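Local coordinates for Rep protein (Adeno-associated virus - 5, PDB 1M55), which probably nicks one strand of viral DNA site-specifically, as the metal-dependent nuclease domain of a replication protein, at residues A[4-9]-A[89-94]; A[10-15]-A[125-130]; A[76-81]-A[152-157]. All coordinates share one frame; numbering follows the deposited sequence.

Contacts 1 and 3 meet on one antiparallel sheet, their centres about 9 Å apart: strand 88-95 lies between strand 3-10 of contact 1 and strand 77-83 of contact 3. Contact 1 is the most central, a ladder of backbone bonds with a zinc ion over one face. Contact 3 leaves the sheet, using two side chains of its strand to hold the end of helix 149-154. Contact 2 starts where strand 3-10 runs out, about 16 Å from contact 1 between centres. It joins two loops through prolines, an isoleucine and an indole, with an arginine at a more exposed margin. H91 and Q80 couple contacts 1 and 3 through their backbones.

Contact 1: residues A[4-9]-A[89-94]; sequences FYEVIV and HLHTLV. With ZN (zinc ion), chain C.
The His-hydrophobe-His signature of the HUH nucleases is formed here by H89, L90 and H91, on a strand whose antiparallel partner, 4-9, supplies E6 and I8 beside the metal-binding histidines. The two histidines bind a zinc ion, H89 NE2 and H91 NE2 each at 2.0 Å, and E82 is the third protein ligand. Regular backbone pairing joins the strands: Y5 with V94, V7 with T92 and V9 with L90 are hydrogen-bonded pairs, as in V7 N to T92 O at 2.9 Å. E6–L93 and I8–H91 are the non-hydrogen-bonded pairs between them, and they put their side chains on the metal side of the sheet.

E6 and H91 run side by side. The carboxylate accepts from the imidazole nitrogen not used by the metal, H91 ND1 to E6 OE2 at 2.9 Å, with a nearly straight N-H...O angle of 168°. OE2 lies in the plane of the ring, yet is itself approached from above the carboxylate plane, the two groups being turned 47° apart. An extended chain, with CG anti to the backbone N (chi1 -180°), carries the carboxylate out to this position. T134 holds OE1, and the hydroxyl of Y149 shares OE2. I8 runs alongside both histidines, one branch to each: its CD1 lies 3.9 Å from H91 CE1, while its CG2 branch reaches H89 CD2 at 4.0 Å. Nearer the other end of the strands, E6 CB packs on L93 CD2 at 3.6 Å.

H89 ND1 is in turn bonded to the carbonyl of Y87. Each imidazole is therefore gripped at both nitrogens, by zinc at one and an oxygen at the other, which fixes its rotation; E6 acts as a second-shell residue that positions H91 and would probably strengthen its donation to the metal.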
loop_
_atom_site.group_PDB
_atom_site.type_symbol
_atom_site.label_atom_id
_atom_site.label_comp_id
_atom_site.label_asym_id
_atom_site.label_seq_id
_atom_site.Cartn_x
_atom_site.Cartn_y
_atom_site.Cartn_z
ATOM N N PHE A 4 13.153 5.935 -0.029
ATOM C CA PHE A 4 12.218 4.812 0.023
ATOM C C PHE A 4 12.202 3.985 -1.253
ATOM O O PHE A 4 12.535 4.477 -2.332
ATOM C CB PHE A 4 10.778 5.328 0.199
ATOM C CG PHE A 4 10.563 6.174 1.418
ATOM C CD1 PHE A 4 10.938 7.513 1.429
ATOM C CD2 PHE A 4 9.984 5.633 2.558
ATOM C CE1 PHE A 4 10.743 8.299 2.562
ATOM C CE2 PHE A 4 9.784 6.408 3.693
ATOM C CZ PHE A 4 10.165 7.742 3.697
ATOM N N TYR A 5 11.794 2.729 -1.112
ATOM C CA TYR A 5 11.612 1.827 -2.244
ATOM C C TYR A 5 10.094 1.845 -2.395
ATOM O O TYR A 5 9.387 2.194 -1.441
ATOM C CB TYR A 5 12.016 0.388 -1.900
ATOM C CG TYR A 5 13.499 0.128 -1.817
ATOM C CD1 TYR A 5 14.064 -0.413 -0.665
ATOM C CD2 TYR A 5 14.335 0.385 -2.906
ATOM C CE1 TYR A 5 15.425 -0.698 -0.597
ATOM C CE2 TYR A 5 15.694 0.109 -2.849
ATOM C CZ TYR A 5 16.234 -0.434 -1.694
ATOM O OH TYR A 5 17.582 -0.707 -1.639
ATOM N N GLU A 6 9.593 1.525 -3.585
ATOM C CA GLU A 6 8.153 1.465 -3.793
ATOM C C GLU A 6 7.771 0.113 -4.348
ATOM O O GLU A 6 8.342 -0.352 -5.337
ATOM C CB GLU A 6 7.631 2.538 -4.754
ATOM C CG GLU A 6 6.101 2.432 -4.939
ATOM C CD GLU A 6 5.533 3.374 -5.984
ATOM O OE1 GLU A 6 5.953 3.293 -7.158
ATOM O OE2 GLU A 6 4.641 4.175 -5.637
ATOM N N VAL A 7 6.826 -0.532 -3.682
ATOM C CA VAL A 7 6.322 -1.814 -4.132
ATOM C C VAL A 7 4.823 -1.623 -4.301
ATOM O O VAL A 7 4.144 -1.138 -3.388
ATOM C CB VAL A 7 6.592 -2.937 -3.107
ATOM C CG1 VAL A 7 6.043 -4.258 -3.626
ATOM C CG2 VAL A 7 8.089 -3.052 -2.831
ATOM N N ILE A 8 4.318 -1.904 -5.496
ATOM C CA ILE A 8 2.890 -1.773 -5.729
ATOM C C ILE A 8 2.270 -3.160 -5.642
ATOM O O ILE A 8 2.742 -4.105 -6.285
ATOM C CB ILE A 8 2.574 -1.110 -7.090
ATOM C CG1 ILE A 8 3.049 0.348 -7.075
ATOM C CG2 ILE A 8 1.067 -1.161 -7.368
ATOM C CD1 ILE A 8 2.850 1.080 -8.391
ATOM N N VAL A 9 1.283 -3.294 -4.764
ATOM C CA VAL A 9 0.598 -4.559 -4.580
ATOM C C VAL A 9 -0.845 -4.459 -5.063
ATOM O O VAL A 9 -1.619 -3.635 -4.570
ATOM C CB VAL A 9 0.596 -5.002 -3.093
ATOM C CG1 VAL A 9 -0.109 -6.352 -2.945
ATOM C CG2 VAL A 9 2.017 -5.095 -2.561
ATOM N N HIS A 89 -5.138 -1.194 -5.575
ATOM C CA HIS A 89 -3.730 -1.464 -5.339
ATOM C C HIS A 89 -3.149 -0.586 -4.255
ATOM O O HIS A 89 -3.717 0.452 -3.905
ATOM C CB HIS A 89 -2.933 -1.283 -6.640
ATOM C CG HIS A 89 -3.045 0.089 -7.227
ATOM N ND1 HIS A 89 -4.118 0.523 -7.976
ATOM C CD2 HIS A 89 -2.219 1.159 -7.111
ATOM C CE1 HIS A 89 -3.920 1.813 -8.274
ATOM N NE2 HIS A 89 -2.779 2.240 -7.770
ATOM N N LEU A 90 -2.014 -1.021 -3.728
ATOM C CA LEU A 90 -1.318 -0.301 -2.676
ATOM C C LEU A 90 0.028 0.222 -3.149
ATOM O O LEU A 90 0.807 -0.526 -3.749
ATOM C CB LEU A 90 -1.044 -1.236 -1.490
ATOM C CG LEU A 90 -2.211 -1.758 -0.652
ATOM C CD1 LEU A 90 -1.803 -3.048 0.041
ATOM C CD2 LEU A 90 -2.643 -0.700 0.348
ATOM N N HIS A 91 0.266 1.514 -2.941
ATOM C CA HIS A 91 1.568 2.103 -3.236
ATOM C C HIS A 91 2.234 1.942 -1.879
ATOM O O HIS A 91 1.836 2.589 -0.903
ATOM C CB HIS A 91 1.463 3.588 -3.580
ATOM C CG HIS A 91 0.954 3.846 -4.961
ATOM N ND1 HIS A 91 1.765 4.076 -6.050
ATOM C CD2 HIS A 91 -0.317 3.886 -5.429
ATOM C CE1 HIS A 91 0.982 4.247 -7.122
ATOM N NE2 HIS A 91 -0.288 4.141 -6.794
ATOM N N THR A 92 3.186 1.023 -1.802
ATOM C CA THR A 92 3.868 0.735 -0.552
ATOM C C THR A 92 5.273 1.330 -0.522
ATOM O O THR A 92 6.197 0.788 -1.136
ATOM C CB THR A 92 3.924 -0.794 -0.331
ATOM O OG1 THR A 92 2.650 -1.363 -0.674
ATOM C CG2 THR A 92 4.239 -1.123 1.118
ATOM N N LEU A 93 5.412 2.475 0.144
ATOM C CA LEU A 93 6.708 3.132 0.270
ATOM C C LEU A 93 7.311 2.746 1.611
ATOM O O LEU A 93 6.724 3.014 2.665
ATOM C CB LEU A 93 6.566 4.655 0.212
ATOM C CG LEU A 93 6.118 5.321 -1.087
ATOM C CD1 LEU A 93 6.016 6.825 -0.860
ATOM C CD2 LEU A 93 7.106 5.014 -2.192
ATOM N N VAL A 94 8.469 2.102 1.574
ATOM C CA VAL A 94 9.145 1.697 2.800
ATOM C C VAL A 94 10.582 2.189 2.694
ATOM O O VAL A 94 11.197 2.096 1.628
ATOM C CB VAL A 94 9.107 0.173 2.997
ATOM C CG1 VAL A 94 9.593 -0.171 4.391
ATOM C CG2 VAL A 94 7.686 -0.348 2.806
HETATM ZN ZN ZN C . -1.980 4.127 -7.862
#

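Contact 2: residues A[10-15]-A[125-130]; sequences RVPFDV and PQINDW
The indole of W130 meets P12 obliquely, with P12 CG 4.1 Å from W130 CE3, while the carbonyl oxygen of R10 sits at the ring edge. One indole face is taken by P125, whose CG lies 3.6 Å above the plane and toward the rim. The other flat group, the guanidinium of R10, is approached at its edge, by the carbonyl oxygen of N128 and by a water that lies in its plane. NH1 is the atom used for both. Its bond to N128 O is short, R10 NH1 to N128 O at 2.8 Å, but bent to 128° at the hydrogen and hence weak; the water accepts from NH1 and also from N128 ND2, bridging the two residues.

Short of the guanidinium, the methylenes of R10 cross I127, CD resting 3.7 Å from I127 CG2. The arginine chain is extended from CG to NE, which carries its end past I127 to N128. The other branch of I127, ending in CD1, points to the proline, with I127 CD1 lying 3.9 Å from P12 CA. The two proline rings close the apolar patch, with P12 CG 3.6 Å from P125 CB, and helix 101-118 packs against both P125 and W130.

At the backbone, R10 N donates to W130 O at 2.8 Å, starting the pairing that continues between strands 3-10 and 131-133.

The loops are thus joined by three kinds of contact: a firm backbone bond at the sheet end, apolar rings and methyls in the interior, and at the margin an arginine whose weak bond to a carbonyl is supplemented by a water that NH1 and N128 ND2 share.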
loop_
_atom_site.group_PDB
_atom_site.type_symbol
_atom_site.label_atom_id
_atom_site.label_comp_id
_atom_site.label_asym_id
_atom_site.label_seq_id
_atom_site.Cartn_x
_atom_site.Cartn_y
_atom_site.Cartn_z
ATOM N N ARG A 10 -1.185 -5.253 -6.071
ATOM C CA ARG A 10 -2.546 -5.286 -6.589
ATOM C C ARG A 10 -3.320 -6.176 -5.626
ATOM O O ARG A 10 -2.886 -7.284 -5.307
ATOM C CB ARG A 10 -2.556 -5.831 -8.014
ATOM C CG ARG A 10 -1.972 -4.835 -9.002
ATOM C CD ARG A 10 -1.793 -5.430 -10.376
ATOM N NE ARG A 10 -1.459 -4.397 -11.350
ATOM C CZ ARG A 10 -1.052 -4.643 -12.590
ATOM N NH1 ARG A 10 -0.923 -5.892 -13.017
ATOM N NH2 ARG A 10 -0.790 -3.635 -13.412
ATOM N N VAL A 11 -4.435 -5.661 -5.127
ATOM C CA VAL A 11 -5.254 -6.359 -4.136
ATOM C C VAL A 11 -6.276 -7.352 -4.696
ATOM O O VAL A 11 -7.250 -6.959 -5.342
ATOM C CB VAL A 11 -5.970 -5.325 -3.217
ATOM C CG1 VAL A 11 -6.839 -6.022 -2.184
ATOM C CG2 VAL A 11 -4.939 -4.449 -2.525
ATOM N N PRO A 12 -6.071 -8.658 -4.435
ATOM C CA PRO A 12 -6.977 -9.709 -4.910
ATOM C C PRO A 12 -8.206 -9.775 -3.997
ATOM O O PRO A 12 -8.074 -9.676 -2.778
ATOM C CB PRO A 12 -6.132 -10.984 -4.764
ATOM C CG PRO A 12 -4.703 -10.489 -4.564
ATOM C CD PRO A 12 -4.909 -9.252 -3.759
ATOM N N PHE A 13 -9.388 -9.965 -4.576
ATOM C CA PHE A 13 -10.615 -10.045 -3.781
ATOM C C PHE A 13 -11.737 -10.849 -4.445
ATOM O O PHE A 13 -12.658 -11.313 -3.774
ATOM C CB PHE A 13 -11.131 -8.634 -3.455
ATOM C CG PHE A 13 -11.637 -7.876 -4.654
ATOM C CD1 PHE A 13 -12.958 -8.010 -5.077
ATOM C CD2 PHE A 13 -10.788 -7.046 -5.374
ATOM C CE1 PHE A 13 -13.424 -7.332 -6.199
ATOM C CE2 PHE A 13 -11.244 -6.363 -6.496
ATOM C CZ PHE A 13 -12.565 -6.507 -6.909
ATOM N N ASP A 14 -11.677 -10.977 -5.766
ATOM C CA ASP A 14 -12.698 -11.687 -6.538
ATOM C C ASP A 14 -12.392 -13.182 -6.538
ATOM O O ASP A 14 -11.379 -13.602 -7.101
ATOM C CB ASP A 14 -12.689 -11.141 -7.969
ATOM C CG ASP A 14 -13.933 -11.500 -8.750
ATOM O OD1 ASP A 14 -14.626 -10.568 -9.199
ATOM O OD2 ASP A 14 -14.207 -12.697 -8.950
ATOM N N VAL A 15 -13.279 -13.988 -5.954
ATOM C CA VAL A 15 -13.056 -15.432 -5.884
ATOM C C VAL A 15 -13.009 -16.142 -7.233
ATOM O O VAL A 15 -12.472 -17.243 -7.339
ATOM C CB VAL A 15 -14.074 -16.152 -4.954
ATOM C CG1 VAL A 15 -14.004 -15.571 -3.551
ATOM C CG2 VAL A 15 -15.484 -16.060 -5.515
ATOM N N PRO A 125 -2.778 -15.666 -6.057
ATOM C CA PRO A 125 -3.664 -14.726 -6.753
ATOM C C PRO A 125 -3.428 -14.762 -8.266
ATOM O O PRO A 125 -2.283 -14.764 -8.727
ATOM C CB PRO A 125 -3.260 -13.373 -6.161
ATOM C CG PRO A 125 -2.815 -13.734 -4.775
ATOM C CD PRO A 125 -1.993 -14.973 -5.019
ATOM N N GLN A 126 -4.517 -14.807 -9.028
ATOM C CA GLN A 126 -4.452 -14.843 -10.489
ATOM C C GLN A 126 -4.459 -13.431 -11.076
ATOM O O GLN A 126 -5.344 -13.059 -11.850
ATOM C CB GLN A 126 -5.612 -15.673 -11.057
ATOM C CG GLN A 126 -5.604 -17.131 -10.615
ATOM C CD GLN A 126 -4.285 -17.826 -10.913
ATOM O OE1 GLN A 126 -3.907 -18.000 -12.071
ATOM N NE2 GLN A 126 -3.566 -18.202 -9.865
ATOM N N ILE A 127 -3.489 -12.633 -10.648
ATOM C CA ILE A 127 -3.333 -11.259 -11.107
ATOM C C ILE A 127 -1.886 -11.137 -11.560
ATOM O O ILE A 127 -0.965 -11.525 -10.832
ATOM C CB ILE A 127 -3.589 -10.236 -9.966
ATOM C CG1 ILE A 127 -5.044 -10.302 -9.503
ATOM C CG2 ILE A 127 -3.247 -8.825 -10.431
ATOM C CD1 ILE A 127 -5.382 -9.304 -8.422
ATOM N N ASN A 128 -1.682 -10.634 -12.771
ATOM C CA ASN A 128 -0.333 -10.481 -13.296
ATOM C C ASN A 128 0.463 -9.467 -12.482
ATOM O O ASN A 128 -0.053 -8.407 -12.138
ATOM C CB ASN A 128 -0.373 -10.040 -14.762
ATOM C CG ASN A 128 1.014 -9.976 -15.386
ATOM O OD1 ASN A 128 1.793 -10.928 -15.297
ATOM N ND2 ASN A 128 1.332 -8.849 -16.011
ATOM N N ASP A 129 1.705 -9.823 -12.157
ATOM C CA ASP A 129 2.620 -8.963 -11.407
ATOM C C ASP A 129 1.915 -8.277 -10.248
ATOM O O ASP A 129 2.024 -7.063 -10.084
ATOM C CB ASP A 129 3.231 -7.896 -12.334
ATOM C CG ASP A 129 3.971 -8.497 -13.520
ATOM O OD1 ASP A 129 4.711 -9.489 -13.339
ATOM O OD2 ASP A 129 3.811 -7.968 -14.641
ATOM N N TRP A 130 1.219 -9.056 -9.426
ATOM C CA TRP A 130 0.486 -8.470 -8.313
ATOM C C TRP A 130 1.346 -7.874 -7.194
ATOM O O TRP A 130 0.843 -7.119 -6.371
ATOM C CB TRP A 130 -0.606 -9.418 -7.799
ATOM C CG TRP A 130 -0.132 -10.581 -7.007
ATOM C CD1 TRP A 130 0.417 -11.739 -7.484
ATOM C CD2 TRP A 130 -0.188 -10.716 -5.583
ATOM N NE1 TRP A 130 0.707 -12.584 -6.441
ATOM C CE2 TRP A 130 0.347 -11.984 -5.263
ATOM C CE3 TRP A 130 -0.643 -9.890 -4.545
ATOM C CZ2 TRP A 130 0.442 -12.444 -3.946
ATOM C CZ3 TRP A 130 -0.549 -10.350 -3.234
ATOM C CH2 TRP A 130 -0.010 -11.617 -2.949
HETATM O O HOH W 1 0.196 -6.134 -15.737
#

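Contact 3: residues A[76-81]-A[152-157]; sequences KFFVQF and AYLLPK
Strand 77-81 faces the end of a helix, and the two meet through side chains, not paired backbones: the nearest CA atoms, those of Q80 and L154, are 7.3 Å apart. From L154 to K157 the chain makes a type I beta turn, closed by K157 N to L154 O. The same oxygen accepts a second hydrogen bond from the strand, Q80 NE2 to L154 O at 2.9 Å, with an N-H...O angle of 161°. The two donors come from opposite faces of the carbonyl plane, that of Q80 from 38° above it. An extended side chain, CG anti to the backbone N (chi1 -177°), delivers this amide, and NE2 also bonds to E82.

F78 and L154 slide past each other in opposite directions: F78 CD2 is 3.7 Å from L154 CD1, and F78 CZ is 3.8 Å from L155 CD2. Q80 OE1 sits at the edge of the F78 ring, in its plane, and is bonded to R182. K157 packs its methylenes near Q80 NE2 and sends NZ to salt bridges with E82, a zinc ligand, and E161.

Helix 149-154 is thereby held against the sheet beside strand 88-95, where L154 also touches L93, while L155 turns to helix 179-191.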
loop_
_atom_site.group_PDB
_atom_site.type_symbol
_atom_site.label_atom_id
_atom_site.label_comp_id
_atom_site.label_asym_id
_atom_site.label_seq_id
_atom_site.Cartn_x
_atom_site.Cartn_y
_atom_site.Cartn_z
ATOM N N LYS A 76 10.187 3.046 8.529
ATOM C CA LYS A 76 9.255 4.128 8.239
ATOM C C LYS A 76 8.562 3.762 6.931
ATOM O O LYS A 76 9.176 3.141 6.045
ATOM C CB LYS A 76 9.998 5.455 8.079
ATOM C CG LYS A 76 10.562 6.014 9.377
ATOM C CD LYS A 76 9.449 6.342 10.360
ATOM C CE LYS A 76 9.994 6.986 11.625
ATOM N NZ LYS A 76 8.900 7.451 12.521
ATOM N N PHE A 77 7.298 4.152 6.808
ATOM C CA PHE A 77 6.522 3.840 5.617
ATOM C C PHE A 77 5.394 4.827 5.388
ATOM O O PHE A 77 5.007 5.579 6.288
ATOM C CB PHE A 77 5.889 2.434 5.748
ATOM C CG PHE A 77 4.844 2.325 6.848
ATOM C CD1 PHE A 77 3.514 2.687 6.617
ATOM C CD2 PHE A 77 5.201 1.884 8.120
ATOM C CE1 PHE A 77 2.558 2.615 7.639
ATOM C CE2 PHE A 77 4.252 1.808 9.150
ATOM C CZ PHE A 77 2.931 2.175 8.907
ATOM N N PHE A 78 4.904 4.831 4.153
ATOM C CA PHE A 78 3.742 5.604 3.752
ATOM C C PHE A 78 3.096 4.677 2.733
ATOM O O PHE A 78 3.701 4.348 1.716
ATOM C CB PHE A 78 4.070 6.955 3.113
ATOM C CG PHE A 78 2.839 7.782 2.832
ATOM C CD1 PHE A 78 2.341 8.664 3.787
ATOM C CD2 PHE A 78 2.128 7.618 1.639
ATOM C CE1 PHE A 78 1.149 9.367 3.565
ATOM C CE2 PHE A 78 0.941 8.315 1.410
ATOM C CZ PHE A 78 0.450 9.190 2.378
ATOM N N VAL A 79 1.908 4.188 3.065
ATOM C CA VAL A 79 1.183 3.261 2.210
ATOM C C VAL A 79 -0.153 3.876 1.826
ATOM O O VAL A 79 -0.907 4.331 2.692
ATOM C CB VAL A 79 0.933 1.925 2.954
ATOM C CG1 VAL A 79 0.152 0.950 2.081
ATOM C CG2 VAL A 79 2.260 1.304 3.379
ATOM N N GLN A 80 -0.430 3.925 0.530
ATOM C CA GLN A 80 -1.689 4.482 0.059
ATOM C C GLN A 80 -2.472 3.458 -0.760
ATOM O O GLN A 80 -1.941 2.861 -1.701
ATOM C CB GLN A 80 -1.449 5.760 -0.751
ATOM C CG GLN A 80 -2.728 6.431 -1.217
ATOM C CD GLN A 80 -2.521 7.891 -1.540
ATOM O OE1 GLN A 80 -2.346 8.709 -0.646
ATOM N NE2 GLN A 80 -2.539 8.226 -2.821
ATOM N N PHE A 81 -3.717 3.226 -0.352
ATOM C CA PHE A 81 -4.619 2.289 -1.019
ATOM C C PHE A 81 -5.457 3.077 -2.030
ATOM O O PHE A 81 -6.100 4.075 -1.679
ATOM C CB PHE A 81 -5.522 1.611 0.020
ATOM C CG PHE A 81 -6.424 0.550 -0.550
ATOM C CD1 PHE A 81 -7.752 0.462 -0.145
ATOM C CD2 PHE A 81 -5.953 -0.351 -1.502
ATOM C CE1 PHE A 81 -8.601 -0.507 -0.685
ATOM C CE2 PHE A 81 -6.796 -1.324 -2.044
ATOM C CZ PHE A 81 -8.121 -1.398 -1.633
ATOM N N ALA A 152 4.113 15.210 -3.714
ATOM C CA ALA A 152 4.097 15.447 -5.153
ATOM C C ALA A 152 3.178 14.525 -5.939
ATOM O O ALA A 152 2.456 14.971 -6.835
ATOM C CB ALA A 152 5.503 15.330 -5.707
ATOM N N TYR A 153 3.160 13.253 -5.558
ATOM C CA TYR A 153 2.405 12.255 -6.298
ATOM C C TYR A 153 1.263 11.539 -5.588
ATOM O O TYR A 153 0.207 11.323 -6.182
ATOM C CB TYR A 153 3.410 11.234 -6.822
ATOM C CG TYR A 153 2.887 10.219 -7.801
ATOM C CD1 TYR A 153 2.383 10.608 -9.044
ATOM C CD2 TYR A 153 2.998 8.856 -7.529
ATOM C CE1 TYR A 153 2.020 9.662 -9.993
ATOM C CE2 TYR A 153 2.639 7.906 -8.469
ATOM C CZ TYR A 153 2.158 8.313 -9.700
ATOM O OH TYR A 153 1.861 7.365 -10.645
ATOM N N LEU A 154 1.465 11.161 -4.330
ATOM C CA LEU A 154 0.431 10.434 -3.598
ATOM C C LEU A 154 -0.630 11.298 -2.927
ATOM O O LEU A 154 -1.824 11.027 -3.059
ATOM C CB LEU A 154 1.065 9.491 -2.578
ATOM C CG LEU A 154 2.030 8.456 -3.164
ATOM C CD1 LEU A 154 2.553 7.573 -2.040
ATOM C CD2 LEU A 154 1.336 7.612 -4.228
ATOM N N LEU A 155 -0.208 12.346 -2.223
ATOM C CA LEU A 155 -1.162 13.218 -1.536
ATOM C C LEU A 155 -2.244 13.874 -2.411
ATOM O O LEU A 155 -3.359 14.089 -1.939
ATOM C CB LEU A 155 -0.444 14.284 -0.696
ATOM C CG LEU A 155 0.439 13.799 0.461
ATOM C CD1 LEU A 155 0.780 14.981 1.360
ATOM C CD2 LEU A 155 -0.273 12.714 1.268
ATOM N N PRO A 156 -1.933 14.212 -3.683
ATOM C CA PRO A 156 -2.929 14.838 -4.565
ATOM C C PRO A 156 -4.156 13.985 -4.913
ATOM O O PRO A 156 -5.171 14.525 -5.363
ATOM C CB PRO A 156 -2.124 15.134 -5.832
ATOM C CG PRO A 156 -0.747 15.346 -5.329
ATOM C CD PRO A 156 -0.603 14.233 -4.324
ATOM N N LYS A 157 -4.060 12.665 -4.771
ATOM C CA LYS A 157 -5.189 11.798 -5.105
ATOM C C LYS A 157 -6.426 12.126 -4.271
ATOM O O LYS A 157 -6.321 12.390 -3.072
ATOM C CB LYS A 157 -4.825 10.318 -4.932
ATOM C CG LYS A 157 -4.151 9.677 -6.142
ATOM C CD LYS A 157 -2.690 10.044 -6.254
ATOM C CE LYS A 157 -2.077 9.497 -7.538
ATOM N NZ LYS A 157 -2.166 8.019 -7.632
#